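Local coordinates for peroxisomal fatty acid beta-oxidation multifunctional protein MFP2 (Arabidopsis thaliana, PDB 2WTB) that catalyses the enoyl-CoA hydratase and 3-hydroxyacyl-CoA dehydrogenase steps of peroxisomal fatty acid beta-oxidation during seed germination, at residues T429-K434 against V490-G495; V498-F503 against C640-E645; V395-I400 against S404-I409; A448-P453 against P458-V463. One frame throughout, in Å; residues are numbered along the deposited sequence.

Contact 1. Residues T429-K434 against V490-G495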
# COMPACT_ATOMS: atom_id res chain seq x y z
N THR A 429 24.63 -5.39 -2.27
CA THR A 429 25.79 -4.93 -1.52
C THR A 429 26.94 -4.49 -2.42
O THR A 429 28.00 -4.11 -1.94
CB THR A 429 26.31 -6.04 -0.58
OG1 THR A 429 26.78 -7.14 -1.37
CG2 THR A 429 25.21 -6.51 0.35
N ILE A 430 26.72 -4.54 -3.73
CA ILE A 430 27.78 -4.22 -4.67
C ILE A 430 27.47 -2.99 -5.52
O ILE A 430 26.36 -2.84 -6.03
CB ILE A 430 28.10 -5.42 -5.59
CG1 ILE A 430 28.50 -6.63 -4.74
CG2 ILE A 430 29.21 -5.07 -6.57
CD1 ILE A 430 28.90 -7.85 -5.55
N ASP A 431 28.45 -2.11 -5.64
CA ASP A 431 28.34 -0.89 -6.44
C ASP A 431 28.04 -1.21 -7.90
O ASP A 431 28.83 -1.86 -8.58
CB ASP A 431 29.63 -0.07 -6.32
CG ASP A 431 29.67 1.11 -7.27
OD1 ASP A 431 28.62 1.48 -7.83
OD2 ASP A 431 30.77 1.68 -7.45
N LEU A 432 26.89 -0.73 -8.38
CA LEU A 432 26.47 -0.97 -9.76
C LEU A 432 27.52 -0.55 -10.79
O LEU A 432 27.64 -1.16 -11.85
CB LEU A 432 25.14 -0.26 -10.05
CG LEU A 432 23.85 -0.96 -9.61
CD1 LEU A 432 23.87 -1.26 -8.13
CD2 LEU A 432 22.65 -0.10 -9.96
N ASN A 433 28.28 0.49 -10.48
CA ASN A 433 29.31 0.99 -11.40
C ASN A 433 30.47 0.02 -11.61
O ASN A 433 31.12 0.04 -12.65
CB ASN A 433 29.82 2.36 -10.96
CG ASN A 433 28.86 3.47 -11.32
OD1 ASN A 433 28.60 4.36 -10.51
ND2 ASN A 433 28.32 3.42 -12.53
N LYS A 434 30.73 -0.82 -10.61
CA LYS A 434 31.82 -1.78 -10.70
C LYS A 434 31.40 -3.04 -11.43
O LYS A 434 32.23 -3.75 -12.01
CB LYS A 434 32.36 -2.11 -9.31
CG LYS A 434 33.17 -0.99 -8.68
CD LYS A 434 33.64 -1.35 -7.29
CE LYS A 434 34.34 -0.18 -6.62
NZ LYS A 434 34.74 -0.50 -5.22
N VAL A 490 15.77 5.21 -6.61
CA VAL A 490 16.81 5.66 -5.69
C VAL A 490 18.18 5.71 -6.37
O VAL A 490 18.37 5.13 -7.44
CB VAL A 490 16.88 4.76 -4.43
CG1 VAL A 490 15.55 4.77 -3.71
CG2 VAL A 490 17.29 3.34 -4.81
N GLY A 491 19.12 6.41 -5.74
CA GLY A 491 20.44 6.59 -6.30
C GLY A 491 21.41 5.51 -5.87
O GLY A 491 21.15 4.77 -4.91
N ASN A 492 22.54 5.41 -6.56
CA ASN A 492 23.54 4.40 -6.26
C ASN A 492 24.43 4.80 -5.09
O ASN A 492 25.19 5.76 -5.17
CB ASN A 492 24.39 4.09 -7.50
CG ASN A 492 25.31 2.90 -7.29
OD1 ASN A 492 25.41 2.36 -6.20
ND2 ASN A 492 25.98 2.49 -8.36
N CYS A 493 24.32 4.05 -4.00
CA CYS A 493 25.14 4.27 -2.82
C CYS A 493 25.00 3.08 -1.88
O CYS A 493 24.15 2.21 -2.10
CB CYS A 493 24.72 5.55 -2.10
SG CYS A 493 23.07 5.46 -1.35
N THR A 494 25.82 3.05 -0.85
CA THR A 494 25.79 1.97 0.13
C THR A 494 24.39 1.74 0.69
O THR A 494 23.87 2.56 1.44
CB THR A 494 26.75 2.25 1.29
OG1 THR A 494 28.06 2.53 0.78
CG2 THR A 494 26.81 1.07 2.24
N GLY A 495 23.78 0.62 0.31
CA GLY A 495 22.47 0.24 0.83
C GLY A 495 21.31 1.01 0.22
O GLY A 495 20.19 0.98 0.75
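Asp431 and Asn492 meet through a single side-chain hydrogen bond, in which Asn492 ND2 donates to Asp431 OD1 over 2.9 Å. The bond is bent, 134° at the hydrogen, and the acceptor sits somewhat out of the amide plane, while the nitrogen approaches OD1 nearly along its C-O axis. The same oxygen has a second task. As N-cap of helix 432-435, Asp431 also accepts from the backbone N of Asn433, with OD1 2.8 Å away and met from above the carboxylate plane. The carboxylate reaches both donors because CG stands anti to the backbone N of Asp431 (chi1 172°). An alanine here would remove OD1 and would probably leave Asn433 N without its cap and the amide of Asn492 free to turn.

The rest is packing of the amide: Asn492 ND2 rests 3.3 Å from Leu432 CB, while Leu432 N, itself a donor, offers the amide nitrogen no bond. The amides of Asn433 and Asn492 pass one another only loosely.

The contact thus joins the start of a short helix to the loop leaving edge strand 486-491 of the NAD-binding domain. Leu432 also leans on Val463 of the adjacent strand 459-464, and Ile430 packs against helix 403-416.

Contact 2. Residues V498-F503 against C640-E645; sequences VNRMFF and CRVFAE
Glu645 OE1 is gripped by both terminal nitrogens of Arg500: NH1 donates to it over 2.9 Å, and NH2 adds a weak bond at 3.2 Å. Arg500 NH2 also donates to Glu645 OE2 at 3.1 Å, which makes the salt bridge an end-on, two-nitrogen grip with each carboxylate oxygen engaged. The two planes are not coplanar but 35° apart. Both oxygens lie close to the guanidinium plane, whereas the nitrogens approach them from above the plane of the carboxylate.

The reach between the helices comes from Arg500, whose CG is anti to the backbone N (chi1 176°) and whose chain then runs extended to NE. Val642 comes from the opposite direction. Its CG2 lies over one guanidinium face, 3.3 Å above the plane and offset toward the rim, and touches Arg500 CD at 3.6 Å. Arg641 contributes only its root, with CB 3.6 Å from Arg500 NH2, before its chain leads away.

Helix 498-514 is thereby tied to the C-terminal end of helix 624-644 in the largely helical part of the dehydrogenase. Glu638, one turn before Val642, forms salt bridges with both Arg500 NE and Arg641 NH1. With carboxylates at its end and at NE, and a methyl group against one face, the buried guanidinium is held against rotation, and the acidic partners would probably stabilise its positive charge and offset that of the nearby Arg641.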
# COMPACT_ATOMS: atom_id res chain seq x y z
N VAL A 498 16.34 1.83 1.27
CA VAL A 498 15.67 1.02 2.30
C VAL A 498 16.62 0.46 3.35
O VAL A 498 16.49 0.74 4.53
CB VAL A 498 14.86 -0.13 1.67
CG1 VAL A 498 14.20 -0.97 2.75
CG2 VAL A 498 13.83 0.42 0.70
N ASN A 499 17.58 -0.36 2.90
CA ASN A 499 18.52 -0.99 3.82
C ASN A 499 19.44 0.00 4.53
O ASN A 499 19.73 -0.16 5.71
CB ASN A 499 19.36 -2.04 3.09
CG ASN A 499 18.54 -3.26 2.72
OD1 ASN A 499 19.02 -4.16 2.02
ND2 ASN A 499 17.30 -3.31 3.18
N ARG A 500 19.89 1.03 3.81
CA ARG A 500 20.73 2.05 4.42
C ARG A 500 19.95 2.83 5.48
O ARG A 500 20.51 3.28 6.47
CB ARG A 500 21.26 3.02 3.36
CG ARG A 500 22.05 4.17 3.95
CD ARG A 500 22.40 5.22 2.92
NE ARG A 500 23.04 6.38 3.53
CZ ARG A 500 23.37 7.49 2.87
NH1 ARG A 500 23.12 7.58 1.57
NH2 ARG A 500 23.95 8.49 3.51
N MET A 501 18.66 2.98 5.25
CA MET A 501 17.79 3.73 6.13
C MET A 501 17.67 3.07 7.49
O MET A 501 17.74 3.73 8.53
CB MET A 501 16.40 3.83 5.49
CG MET A 501 15.67 5.13 5.73
SD MET A 501 14.11 5.13 4.84
CE MET A 501 13.65 6.85 4.96
N PHE A 502 17.49 1.75 7.49
CA PHE A 502 17.20 1.00 8.70
C PHE A 502 18.39 0.25 9.29
O PHE A 502 18.22 -0.56 10.20
CB PHE A 502 16.04 0.03 8.46
CG PHE A 502 14.69 0.68 8.51
CD1 PHE A 502 14.00 0.81 9.70
CD2 PHE A 502 14.11 1.18 7.35
CE1 PHE A 502 12.76 1.41 9.75
CE2 PHE A 502 12.87 1.78 7.39
CZ PHE A 502 12.19 1.90 8.59
N PHE A 503 19.59 0.51 8.78
CA PHE A 503 20.76 -0.16 9.32
C PHE A 503 21.08 0.28 10.76
O PHE A 503 21.53 -0.53 11.56
CB PHE A 503 21.98 -0.05 8.39
CG PHE A 503 22.86 1.14 8.66
CD1 PHE A 503 23.68 1.17 9.78
CD2 PHE A 503 22.90 2.20 7.77
CE1 PHE A 503 24.50 2.26 10.02
CE2 PHE A 503 23.72 3.29 8.01
CZ PHE A 503 24.52 3.32 9.13
N CYS A 640 17.59 11.52 6.60
CA CYS A 640 17.92 12.89 6.22
C CYS A 640 19.19 12.96 5.39
O CYS A 640 19.28 13.73 4.44
CB CYS A 640 18.04 13.77 7.46
SG CYS A 640 16.46 14.10 8.27
N ARG A 641 20.18 12.14 5.75
CA ARG A 641 21.40 12.02 4.95
C ARG A 641 21.02 11.57 3.54
O ARG A 641 21.47 12.16 2.55
CB ARG A 641 22.36 11.01 5.58
CG ARG A 641 22.89 11.39 6.95
CD ARG A 641 24.01 10.46 7.38
NE ARG A 641 24.66 10.88 8.62
CZ ARG A 641 24.35 10.41 9.82
NH1 ARG A 641 23.39 9.50 9.95
NH2 ARG A 641 24.99 10.85 10.89
N VAL A 642 20.20 10.53 3.47
CA VAL A 642 19.73 10.01 2.19
C VAL A 642 18.97 11.07 1.40
O VAL A 642 19.17 11.22 0.20
CB VAL A 642 18.83 8.78 2.39
CG1 VAL A 642 17.99 8.52 1.15
CG2 VAL A 642 19.66 7.56 2.76
N PHE A 643 18.11 11.81 2.09
CA PHE A 643 17.30 12.83 1.44
C PHE A 643 18.14 14.02 0.99
O PHE A 643 17.93 14.56 -0.10
CB PHE A 643 16.19 13.29 2.38
CG PHE A 643 15.30 14.35 1.79
CD1 PHE A 643 14.74 14.18 0.54
CD2 PHE A 643 15.02 15.50 2.50
CE1 PHE A 643 13.92 15.15 -0.01
CE2 PHE A 643 14.20 16.47 1.96
CZ PHE A 643 13.65 16.29 0.70
N ALA A 644 19.08 14.42 1.83
CA ALA A 644 19.94 15.56 1.54
C ALA A 644 20.91 15.25 0.40
O ALA A 644 21.10 16.07 -0.50
CB ALA A 644 20.70 15.98 2.78
N GLU A 645 21.51 14.07 0.45
CA GLU A 645 22.48 13.67 -0.56
C GLU A 645 21.86 13.52 -1.95
O GLU A 645 22.57 13.37 -2.94
CB GLU A 645 23.16 12.36 -0.15
CG GLU A 645 24.09 12.49 1.03
CD GLU A 645 24.58 11.15 1.53
OE1 GLU A 645 24.31 10.14 0.85
OE2 GLU A 645 25.23 11.11 2.60

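Contact 3. Residues V395-I400 against S404-I409; sequences VIEAVI and SLKQQI
Lys406 crosses Glu397 at about a right angle. From CB, the lysine sets off with CG anti to its carbonyl carbon (chi1 -84°); CG then passes Glu397 OE2 at 3.7 Å, and CD runs on beside the carboxylate. CE comes within 3.1 Å of Glu397 OE2 and 3.4 Å of OE1. A bend at chi4 (65°) turns NZ to its partners: a salt bridge to Glu397 OE2 at 2.9 Å, on the syn side, and a hydrogen bond to Ile400 O at 2.8 Å from above the carbonyl plane.

Beside this polar core, Val399 CG2 and Ile409 CD1 meet tip to tip at 3.4 Å, and Leu405 CD2 fits against Val399 CG1 and Ile400 CG1. Strand 394-397 and helix 403-416 are the first two elements of a beta-alpha-beta unit. Val399 also touches a GxGxxG-like turn, consistent with a Rossmann dinucleotide-binding fold.

Glu397 OE2 further accepts from Val399 N (2.8 Å) on its anti side, and OE1 bonds to Ser425 OG. One buried carboxylate therefore holds its own loop, the helix and the next strand, while the lysine charge is likely to favour the ionised form of Glu397.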
# COMPACT_ATOMS: atom_id res chain seq x y z
N VAL A 395 17.33 -8.07 -18.87
CA VAL A 395 17.99 -9.09 -18.06
C VAL A 395 18.09 -8.64 -16.60
O VAL A 395 18.40 -7.48 -16.32
CB VAL A 395 19.40 -9.39 -18.57
CG1 VAL A 395 20.12 -10.33 -17.62
CG2 VAL A 395 19.34 -9.98 -19.97
N ILE A 396 17.83 -9.56 -15.68
CA ILE A 396 18.01 -9.30 -14.26
C ILE A 396 18.92 -10.36 -13.66
O ILE A 396 18.59 -11.54 -13.63
CB ILE A 396 16.67 -9.31 -13.51
CG1 ILE A 396 15.70 -8.30 -14.11
CG2 ILE A 396 16.89 -9.03 -12.03
CD1 ILE A 396 14.36 -8.23 -13.40
N GLU A 397 20.09 -9.92 -13.19
CA GLU A 397 21.05 -10.84 -12.59
C GLU A 397 20.84 -10.94 -11.08
O GLU A 397 20.84 -9.93 -10.38
CB GLU A 397 22.48 -10.40 -12.92
CG GLU A 397 23.54 -11.02 -12.04
CD GLU A 397 23.78 -10.23 -10.77
OE1 GLU A 397 23.88 -8.98 -10.86
OE2 GLU A 397 23.85 -10.84 -9.68
N ALA A 398 20.67 -12.16 -10.59
CA ALA A 398 20.45 -12.40 -9.17
C ALA A 398 21.40 -13.47 -8.64
O ALA A 398 20.98 -14.45 -8.02
CB ALA A 398 19.01 -12.79 -8.90
N VAL A 399 22.69 -13.28 -8.89
CA VAL A 399 23.72 -14.22 -8.46
C VAL A 399 24.31 -13.78 -7.12
O VAL A 399 24.12 -12.64 -6.70
CB VAL A 399 24.82 -14.35 -9.53
CG1 VAL A 399 25.97 -15.20 -9.04
CG2 VAL A 399 24.25 -14.93 -10.81
N ILE A 400 25.01 -14.69 -6.45
CA ILE A 400 25.69 -14.38 -5.19
C ILE A 400 26.41 -13.03 -5.26
O ILE A 400 26.81 -12.58 -6.33
CB ILE A 400 26.72 -15.46 -4.81
CG1 ILE A 400 27.79 -15.58 -5.89
CG2 ILE A 400 26.03 -16.80 -4.57
CD1 ILE A 400 28.90 -16.56 -5.55
N SER A 404 33.76 -10.18 -8.70
CA SER A 404 34.47 -10.86 -9.78
C SER A 404 33.51 -11.59 -10.71
O SER A 404 33.63 -11.51 -11.93
CB SER A 404 35.49 -11.85 -9.20
OG SER A 404 36.05 -12.65 -10.21
N LEU A 405 32.54 -12.28 -10.12
CA LEU A 405 31.57 -13.07 -10.87
C LEU A 405 30.54 -12.21 -11.59
O LEU A 405 30.18 -12.48 -12.74
CB LEU A 405 30.89 -14.08 -9.95
CG LEU A 405 29.64 -14.82 -10.45
CD1 LEU A 405 29.84 -15.40 -11.84
CD2 LEU A 405 29.25 -15.90 -9.46
N LYS A 406 30.05 -11.17 -10.92
CA LYS A 406 29.06 -10.27 -11.52
C LYS A 406 29.64 -9.52 -12.72
O LYS A 406 29.00 -9.41 -13.76
CB LYS A 406 28.53 -9.28 -10.48
CG LYS A 406 27.38 -9.81 -9.63
CD LYS A 406 27.08 -8.86 -8.48
CE LYS A 406 25.67 -9.02 -7.95
NZ LYS A 406 25.43 -10.35 -7.34
N GLN A 407 30.85 -9.00 -12.56
CA GLN A 407 31.53 -8.29 -13.64
C GLN A 407 31.58 -9.15 -14.89
O GLN A 407 31.46 -8.64 -16.01
CB GLN A 407 32.95 -7.90 -13.22
CG GLN A 407 33.03 -6.65 -12.36
CD GLN A 407 34.43 -6.38 -11.85
OE1 GLN A 407 35.23 -7.30 -11.68
NE2 GLN A 407 34.74 -5.11 -11.60
N GLN A 408 31.76 -10.45 -14.70
CA GLN A 408 31.87 -11.39 -15.81
C GLN A 408 30.52 -11.63 -16.47
O GLN A 408 30.43 -11.75 -17.70
CB GLN A 408 32.47 -12.72 -15.33
CG GLN A 408 32.62 -13.75 -16.44
CD GLN A 408 33.52 -13.28 -17.56
OE1 GLN A 408 34.44 -12.49 -17.35
NE2 GLN A 408 33.25 -13.76 -18.77
N ILE A 409 29.47 -11.70 -15.67
CA ILE A 409 28.12 -11.92 -16.19
C ILE A 409 27.69 -10.78 -17.10
O ILE A 409 27.06 -11.00 -18.13
CB ILE A 409 27.10 -12.10 -15.05
CG1 ILE A 409 27.43 -13.35 -14.23
CG2 ILE A 409 25.68 -12.18 -15.61
CD1 ILE A 409 26.36 -13.72 -13.23

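Contact 4. Residues A448-P453 against P458-V463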
# COMPACT_ATOMS: atom_id res chain seq x y z
N ALA A 448 17.64 -3.25 -10.25
CA ALA A 448 16.29 -3.71 -9.95
C ALA A 448 16.31 -4.47 -8.63
O ALA A 448 16.46 -5.69 -8.60
CB ALA A 448 15.77 -4.58 -11.08
N HIS A 449 16.16 -3.74 -7.53
CA HIS A 449 16.33 -4.32 -6.21
C HIS A 449 15.01 -4.80 -5.62
O HIS A 449 14.10 -4.01 -5.37
CB HIS A 449 16.99 -3.30 -5.27
CG HIS A 449 17.44 -3.89 -3.97
ND1 HIS A 449 16.87 -3.56 -2.76
CD2 HIS A 449 18.41 -4.79 -3.70
CE1 HIS A 449 17.47 -4.23 -1.80
NE2 HIS A 449 18.41 -4.99 -2.34
N PHE A 450 14.92 -6.11 -5.39
CA PHE A 450 13.72 -6.71 -4.81
C PHE A 450 13.97 -7.12 -3.37
O PHE A 450 15.11 -7.27 -2.94
CB PHE A 450 13.29 -7.93 -5.62
CG PHE A 450 12.77 -7.62 -6.99
CD1 PHE A 450 13.64 -7.37 -8.04
CD2 PHE A 450 11.40 -7.58 -7.24
CE1 PHE A 450 13.17 -7.09 -9.31
CE2 PHE A 450 10.92 -7.30 -8.50
CZ PHE A 450 11.80 -7.06 -9.54
N PHE A 451 12.88 -7.31 -2.63
CA PHE A 451 12.98 -7.78 -1.26
C PHE A 451 12.29 -9.13 -1.13
O PHE A 451 11.15 -9.30 -1.54
CB PHE A 451 12.36 -6.76 -0.30
CG PHE A 451 12.96 -5.39 -0.41
CD1 PHE A 451 12.57 -4.53 -1.42
CD2 PHE A 451 13.92 -4.96 0.50
CE1 PHE A 451 13.13 -3.27 -1.53
CE2 PHE A 451 14.48 -3.70 0.40
CZ PHE A 451 14.08 -2.85 -0.62
N SER A 452 13.01 -10.10 -0.57
CA SER A 452 12.47 -11.44 -0.40
C SER A 452 11.33 -11.44 0.63
O SER A 452 11.43 -10.78 1.66
CB SER A 452 13.57 -12.41 0.04
OG SER A 452 13.07 -13.73 0.16
N PRO A 453 10.25 -12.18 0.33
CA PRO A 453 10.04 -12.93 -0.91
C PRO A 453 9.73 -12.00 -2.09
O PRO A 453 8.86 -11.14 -1.99
CB PRO A 453 8.82 -13.80 -0.60
CG PRO A 453 8.68 -13.79 0.89
CD PRO A 453 9.18 -12.44 1.31
N PRO A 458 5.91 -5.86 -1.78
CA PRO A 458 5.30 -4.94 -2.74
C PRO A 458 6.28 -3.90 -3.28
O PRO A 458 6.02 -3.29 -4.31
CB PRO A 458 4.22 -4.22 -1.92
CG PRO A 458 4.23 -4.88 -0.55
CD PRO A 458 5.57 -5.49 -0.40
N LEU A 459 7.40 -3.72 -2.59
CA LEU A 459 8.34 -2.67 -2.94
C LEU A 459 9.35 -3.11 -3.99
O LEU A 459 9.72 -4.28 -4.07
CB LEU A 459 9.09 -2.17 -1.70
CG LEU A 459 9.91 -0.90 -1.90
CD1 LEU A 459 9.00 0.31 -2.02
CD2 LEU A 459 10.89 -0.71 -0.75
N LEU A 460 9.79 -2.15 -4.80
CA LEU A 460 10.85 -2.37 -5.77
C LEU A 460 11.74 -1.14 -5.82
O LEU A 460 11.27 -0.04 -6.11
CB LEU A 460 10.28 -2.65 -7.16
CG LEU A 460 11.29 -2.57 -8.30
CD1 LEU A 460 12.45 -3.53 -8.07
CD2 LEU A 460 10.62 -2.84 -9.64
N GLU A 461 13.02 -1.32 -5.52
CA GLU A 461 13.98 -0.23 -5.61
C GLU A 461 14.64 -0.19 -6.98
O GLU A 461 15.40 -1.08 -7.33
CB GLU A 461 15.06 -0.37 -4.53
CG GLU A 461 14.75 0.36 -3.23
CD GLU A 461 15.92 0.34 -2.27
OE1 GLU A 461 16.74 -0.60 -2.34
OE2 GLU A 461 16.03 1.27 -1.44
N ILE A 462 14.31 0.84 -7.76
CA ILE A 462 15.00 1.07 -9.02
C ILE A 462 16.22 1.93 -8.75
O ILE A 462 16.10 3.13 -8.50
CB ILE A 462 14.08 1.78 -10.04
CG1 ILE A 462 12.91 0.88 -10.43
CG2 ILE A 462 14.86 2.18 -11.28
CD1 ILE A 462 11.95 1.52 -11.39
N VAL A 463 17.39 1.31 -8.79
CA VAL A 463 18.64 2.00 -8.49
C VAL A 463 19.29 2.56 -9.75
O VAL A 463 19.78 1.81 -10.59
CB VAL A 463 19.64 1.07 -7.78
CG1 VAL A 463 20.90 1.84 -7.42
CG2 VAL A 463 19.01 0.47 -6.53
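His449 and Glu461 lie side by side and point the same way from one face of a beta hairpin, strands 445-450 and 459-464, of which the latter runs against both its neighbours in the eight-stranded sheet of the NAD-binding domain. Their backbones form a hydrogen-bonded pair: His449 N donates to Glu461 O over 2.8 Å, and Glu461 N returns a bond to His449 O at 2.9 Å. The imidazole and carboxylate planes are 47° apart, with His449 ND1 3.0 Å from Glu461 OE1. Each has a further partner, Ser428 OG for His449 NE2 and the backbone N of both Ala497 and Val498 for Glu461 OE2.

Phe451 runs alongside Leu459, its CE1 3.5 Å from Leu459 CD2, and crosses the glutamate obliquely, CZ 3.9 Å from Glu461 OE1. Helix 498-514 adds Val498 to this group. A serine in place of Phe451 would probably leave Leu459 CD2 and Val498 without the ring they both pack on, and the Glu461 carboxylate less closely covered.

On the other face, beside Ala448 and Ile462, Phe450 turns its ring face to Leu460. With Leu460 CG anti to its backbone N (chi1 166°), Leu460 CD1 makes a CH-pi contact 3.8 Å from the Phe450 centroid, 10° off the normal.

Overall arrangement
Along the chain the order is contact 3, then contact 1, which encloses contact 4 in its loop, and finally contact 2. Contacts 1, 3 and 4 all reach the eight-stranded sheet of the NAD-binding domain, with centres 14 to 17 Å apart. Contact 1 touches both of the others: Lys434 bonds to Gln407 of contact 3, and Val490 bonds to Ile462 of contact 4 in the neighbouring strand. Contact 2 lies in the helical part that follows, about 26 Å from contact 3 between centres, yet it touches contacts 1 and 4 through helix 498-514. Together they illustrate how a dehydrogenase joins its dinucleotide-binding sheet to its helical domain through a short connection and the contacts around it.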